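Local coordinates for protein saframycin Mx1 synthetase B (Legionella pneumophila subsp. pneumophila, PDB 3KXW) that belongs to the ANL superfamily of AMP-binding enzymes and is named as a fatty acid AMP ligase, at residues L460-E474 with C489-L502. Numbering follows the deposited sequence.
Sequences LIIIYGKNHYPQDIE and CAAFVIQEEHEYKL
Val-493 drives its CG2 methyl against one face of the Tyr-464 ring, 3.7 Å from the ring centroid, while Tyr-469 lies over the opposite face; the phenol is thus held between a strand methyl and the next helix. Valine suits this place because branching at CB sets two methyls close to the backbone with few conformations to choose from, CG2 against Tyr-464 and CG1 toward Leu-460. Toward the start of strand 489-496, small residues let helix 469-474 come close, their axes 7.1 Å apart. The Ala-491 methyl meets Ile-473 CG2 at 3.7 Å, and Ile-473 CD1 reaches tip to tip toward the two methyls of Leu-502. Glu-474, buried, turns its carboxylate to the strand: Ala-491 N donates to the anti lone pair of Glu-474 OE2 (2.9 Å, 162°). CG stands anti to the carbonyl carbon (chi1 -66°) and the chain runs on extended, which carries the carboxylate to that N-H; Arg-558 forms a salt bridge with the same oxygen, probably favouring the charged form.

Toward the hairpin turn the contact faces solvent, yet leucine still packs closely. Leu-460 CB sits over the centre of the Tyr-500 ring, 6° off the normal, and Leu-460 CD2 extends to Tyr-500 CB. Gln-495 CG lies against the opposite face, off-centre, and Ile-461 CD1 at the edge. A tyrosine suits this end, its hydroxyl meeting a water (2.9 Å from Tyr-500 OH) that also accepts from Leu-460 N.

This is helix-on-sheet packing in the C-terminal domain of the ANL fold. Strand 486-496 is an outermost strand of a four-stranded mixed sheet, paired with 499-508. Helix 515-533 packs on Ile-473, while helix 554-567 touches Ala-490, Phe-492 and Ile-494, whose side chains leave the strand away from helices 460-466 and 469-479.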
# COMPACT_ATOMS: atom_id res chain seq x y z
N LEU A 460 1.80 -18.34 -4.11
CA LEU A 460 1.66 -17.43 -2.98
C LEU A 460 1.83 -18.15 -1.63
O LEU A 460 2.30 -17.57 -0.66
CB LEU A 460 0.31 -16.71 -3.04
CG LEU A 460 0.09 -15.70 -1.92
CD1 LEU A 460 0.96 -14.47 -2.16
CD2 LEU A 460 -1.36 -15.28 -1.82
N ILE A 461 1.43 -19.41 -1.57
CA ILE A 461 1.65 -20.20 -0.36
C ILE A 461 3.15 -20.34 -0.08
O ILE A 461 3.59 -20.25 1.07
CB ILE A 461 0.95 -21.57 -0.49
CG1 ILE A 461 -0.56 -21.35 -0.30
CG2 ILE A 461 1.48 -22.56 0.54
CD1 ILE A 461 -1.42 -22.45 -0.83
N ILE A 462 3.93 -20.53 -1.14
CA ILE A 462 5.38 -20.63 -1.00
C ILE A 462 5.95 -19.30 -0.52
O ILE A 462 6.83 -19.27 0.33
CB ILE A 462 6.03 -21.03 -2.35
CG1 ILE A 462 5.50 -22.39 -2.81
CG2 ILE A 462 7.57 -21.02 -2.24
CD1 ILE A 462 5.67 -23.48 -1.77
N ILE A 463 5.46 -18.21 -1.08
CA ILE A 463 5.91 -16.88 -0.67
C ILE A 463 5.61 -16.58 0.80
O ILE A 463 6.48 -16.08 1.52
CB ILE A 463 5.30 -15.78 -1.54
CG1 ILE A 463 5.84 -15.89 -2.97
CG2 ILE A 463 5.58 -14.39 -0.95
CD1 ILE A 463 7.21 -16.57 -3.05
N TYR A 464 4.38 -16.85 1.23
CA TYR A 464 4.03 -16.68 2.63
C TYR A 464 4.96 -17.50 3.52
O TYR A 464 5.37 -17.03 4.58
CB TYR A 464 2.55 -17.03 2.90
CG TYR A 464 1.63 -15.84 2.67
CD1 TYR A 464 1.54 -15.27 1.43
CD2 TYR A 464 0.88 -15.29 3.71
CE1 TYR A 464 0.72 -14.16 1.20
CE2 TYR A 464 0.05 -14.17 3.49
CZ TYR A 464 -0.02 -13.62 2.22
OH TYR A 464 -0.83 -12.52 1.95
N GLY A 465 5.31 -18.69 3.06
CA GLY A 465 6.15 -19.60 3.84
C GLY A 465 7.57 -19.08 4.01
O GLY A 465 8.09 -19.03 5.11
N LYS A 466 8.17 -18.66 2.90
CA LYS A 466 9.56 -18.21 2.94
C LYS A 466 9.70 -16.89 3.68
O LYS A 466 10.76 -16.58 4.22
CB LYS A 466 10.15 -18.11 1.53
CG LYS A 466 9.62 -16.93 0.77
CD LYS A 466 10.73 -16.27 0.00
CE LYS A 466 11.24 -17.18 -1.07
NZ LYS A 466 11.92 -16.41 -2.19
N ASN A 467 8.62 -16.11 3.71
CA ASN A 467 8.58 -14.88 4.51
C ASN A 467 8.22 -15.07 5.99
O ASN A 467 8.19 -14.11 6.74
CB ASN A 467 7.65 -13.85 3.88
CG ASN A 467 8.25 -13.25 2.62
OD1 ASN A 467 7.56 -13.06 1.62
ND2 ASN A 467 9.52 -12.94 2.66
N HIS A 468 7.96 -16.31 6.40
CA HIS A 468 7.62 -16.66 7.79
C HIS A 468 6.33 -16.01 8.28
O HIS A 468 6.16 -15.81 9.48
CB HIS A 468 8.77 -16.35 8.77
CG HIS A 468 10.13 -16.77 8.29
ND1 HIS A 468 10.41 -18.05 7.86
CD2 HIS A 468 11.29 -16.08 8.19
CE1 HIS A 468 11.67 -18.12 7.49
NE2 HIS A 468 12.23 -16.94 7.68
N TYR A 469 5.41 -15.68 7.37
CA TYR A 469 4.16 -15.04 7.77
C TYR A 469 3.30 -15.87 8.72
O TYR A 469 2.74 -15.33 9.67
CB TYR A 469 3.33 -14.68 6.56
CG TYR A 469 3.86 -13.53 5.75
CD1 TYR A 469 4.54 -12.48 6.35
CD2 TYR A 469 3.66 -13.48 4.38
CE1 TYR A 469 5.01 -11.41 5.60
CE2 TYR A 469 4.13 -12.43 3.63
CZ TYR A 469 4.81 -11.40 4.24
OH TYR A 469 5.27 -10.36 3.48
N PRO A 470 3.13 -17.18 8.46
CA PRO A 470 2.28 -17.92 9.40
C PRO A 470 2.81 -17.91 10.83
O PRO A 470 2.08 -17.58 11.78
CB PRO A 470 2.29 -19.34 8.82
CG PRO A 470 2.48 -19.10 7.33
CD PRO A 470 3.50 -17.99 7.28
N GLN A 471 4.08 -18.26 11.00
CA GLN A 471 4.68 -18.31 12.32
C GLN A 471 4.66 -16.93 12.98
O GLN A 471 4.41 -16.81 14.18
CB GLN A 471 6.12 -18.86 12.21
CG GLN A 471 6.21 -20.21 11.46
CD GLN A 471 5.99 -20.09 9.93
OE1 GLN A 471 6.14 -19.03 9.34
NE2 GLN A 471 5.66 -21.20 9.29
N ASP A 472 4.90 -15.87 12.20
CA ASP A 472 4.98 -14.55 12.80
C ASP A 472 3.62 -14.00 13.20
O ASP A 472 3.50 -13.28 14.19
CB ASP A 472 5.75 -13.58 11.90
CG ASP A 472 7.23 -13.90 11.83
OD1 ASP A 472 7.74 -14.66 12.68
OD2 ASP A 472 7.90 -13.37 10.92
N ILE A 473 2.59 -14.35 12.43
CA ILE A 473 1.21 -13.96 12.75
C ILE A 473 0.78 -14.68 14.02
O ILE A 473 0.15 -14.09 14.89
CB ILE A 473 0.25 -14.32 11.62
CG1 ILE A 473 0.49 -13.44 10.38
CG2 ILE A 473 -1.20 -14.22 12.07
CD1 ILE A 473 -0.25 -13.94 9.14
N GLU A 474 1.12 -15.96 14.14
CA GLU A 474 0.79 -16.72 15.34
C GLU A 474 1.45 -16.09 16.57
O GLU A 474 0.83 -15.97 17.63
CB GLU A 474 1.18 -18.20 15.16
CG GLU A 474 0.35 -18.87 14.08
CD GLU A 474 0.93 -20.20 13.58
OE1 GLU A 474 1.98 -20.63 14.11
OE2 GLU A 474 0.33 -20.80 12.68
N CYS A 489 -3.50 -21.04 18.45
CA CYS A 489 -3.92 -20.46 17.19
C CYS A 489 -3.03 -20.95 16.04
O CYS A 489 -1.94 -21.49 16.25
CB CYS A 489 -3.87 -18.93 17.26
SG CYS A 489 -2.19 -18.20 17.21
N ALA A 490 -3.50 -20.73 14.82
CA ALA A 490 -2.75 -21.12 13.65
C ALA A 490 -3.15 -20.18 12.52
O ALA A 490 -4.29 -19.73 12.47
CB ALA A 490 -3.05 -22.56 13.28
N ALA A 491 -2.20 -19.84 11.67
CA ALA A 491 -2.45 -18.98 10.51
C ALA A 491 -1.89 -19.66 9.28
O ALA A 491 -0.84 -20.25 9.33
CB ALA A 491 -1.79 -17.63 10.71
N PHE A 492 -2.60 -19.54 8.16
CA PHE A 492 -2.15 -20.17 6.93
C PHE A 492 -2.94 -19.60 5.79
O PHE A 492 -4.00 -19.01 5.99
CB PHE A 492 -2.32 -21.69 7.00
CG PHE A 492 -3.67 -22.13 7.44
CD1 PHE A 492 -4.67 -22.43 6.52
CD2 PHE A 492 -3.97 -22.24 8.79
CE1 PHE A 492 -5.93 -22.84 6.93
CE2 PHE A 492 -5.24 -22.65 9.20
CZ PHE A 492 -6.21 -22.95 8.27
N VAL A 493 -2.44 -19.82 4.58
CA VAL A 493 -3.14 -19.37 3.39
C VAL A 493 -3.74 -20.53 2.63
O VAL A 493 -3.07 -21.56 2.40
CB VAL A 493 -2.20 -18.61 2.44
CG1 VAL A 493 -2.95 -18.16 1.18
CG2 VAL A 493 -1.62 -17.42 3.16
N ILE A 494 -5.00 -20.36 2.24
CA ILE A 494 -5.75 -21.36 1.50
C ILE A 494 -5.95 -20.84 0.09
O ILE A 494 -6.27 -19.67 -0.09
CB ILE A 494 -7.14 -21.53 2.14
CG1 ILE A 494 -6.98 -22.12 3.54
CG2 ILE A 494 -8.05 -22.41 1.29
CD1 ILE A 494 -5.99 -23.25 3.57
N GLN A 495 -5.74 -21.69 -0.91
CA GLN A 495 -6.12 -21.31 -2.28
C GLN A 495 -7.48 -21.88 -2.57
O GLN A 495 -7.70 -23.08 -2.41
CB GLN A 495 -5.12 -21.76 -3.33
CG GLN A 495 -5.43 -21.15 -4.69
CD GLN A 495 -4.59 -21.73 -5.82
OE1 GLN A 495 -3.85 -22.69 -5.64
NE2 GLN A 495 -4.71 -21.13 -7.00
N GLU A 496 -8.41 -21.03 -2.98
CA GLU A 496 -9.81 -21.43 -3.03
C GLU A 496 -10.47 -20.81 -4.25
O GLU A 496 -10.79 -19.62 -4.25
CB GLU A 496 -10.48 -20.98 -1.73
CG GLU A 496 -11.97 -21.26 -1.63
CD GLU A 496 -12.44 -21.18 -0.20
OE1 GLU A 496 -12.48 -22.24 0.46
OE2 GLU A 496 -12.73 -20.07 0.28
N GLU A 497 -10.68 -21.64 -5.27
CA GLU A 497 -11.06 -21.21 -6.62
C GLU A 497 -10.57 -19.82 -7.00
O GLU A 497 -11.24 -18.80 -6.76
CB GLU A 497 -12.56 -21.39 -6.90
CG GLU A 497 -13.47 -20.47 -6.13
CD GLU A 497 -14.87 -21.02 -5.99
OE1 GLU A 497 -15.53 -21.24 -7.04
OE2 GLU A 497 -15.30 -21.24 -4.84
N HIS A 498 -9.39 -19.79 -7.60
CA HIS A 498 -8.90 -18.58 -8.24
C HIS A 498 -8.51 -17.45 -7.28
O HIS A 498 -8.13 -16.39 -7.74
CB HIS A 498 -9.93 -18.08 -9.27
CG HIS A 498 -10.68 -19.18 -9.96
ND1 HIS A 498 -10.07 -20.10 -10.79
CD2 HIS A 498 -12.00 -19.51 -9.95
CE1 HIS A 498 -10.97 -20.95 -11.25
NE2 HIS A 498 -12.15 -20.61 -10.76
N GLU A 499 -8.63 -17.67 -5.97
CA GLU A 499 -8.21 -16.67 -4.98
C GLU A 499 -7.41 -17.27 -3.83
O GLU A 499 -7.52 -18.46 -3.51
CB GLU A 499 -9.42 -15.95 -4.41
CG GLU A 499 -10.52 -15.81 -5.41
CD GLU A 499 -11.56 -14.80 -4.99
OE1 GLU A 499 -12.09 -14.93 -3.86
OE2 GLU A 499 -11.83 -13.89 -5.80
N TYR A 500 -6.59 -16.43 -3.20
CA TYR A 500 -5.89 -16.86 -2.00
C TYR A 500 -6.48 -16.16 -0.79
O TYR A 500 -6.82 -14.99 -0.86
CB TYR A 500 -4.40 -16.56 -2.11
CG TYR A 500 -3.67 -17.43 -3.11
CD1 TYR A 500 -3.09 -18.64 -2.71
CD2 TYR A 500 -3.58 -17.06 -4.44
CE1 TYR A 500 -2.42 -19.44 -3.62
CE2 TYR A 500 -2.93 -17.86 -5.36
CZ TYR A 500 -2.34 -19.04 -4.95
OH TYR A 500 -1.69 -19.82 -5.87
N LYS A 501 -6.62 -16.88 0.32
CA LYS A 501 -7.24 -16.31 1.52
C LYS A 501 -6.38 -16.59 2.74
O LYS A 501 -6.17 -17.73 3.10
CB LYS A 501 -8.64 -16.89 1.74
CG LYS A 501 -9.56 -16.83 0.50
CD LYS A 501 -11.00 -17.28 0.82
CE LYS A 501 -11.81 -16.14 1.43
NZ LYS A 501 -11.74 -14.90 0.58
N LEU A 502 -5.85 -15.53 3.35
CA LEU A 502 -5.15 -15.67 4.61
C LEU A 502 -6.18 -16.06 5.66
O LEU A 502 -7.20 -15.38 5.83
CB LEU A 502 -4.49 -14.35 4.98
CG LEU A 502 -3.87 -14.27 6.36
CD1 LEU A 502 -2.90 -15.46 6.63
CD2 LEU A 502 -3.17 -12.91 6.56
O HOH W 1 0.31 -17.85 -6.64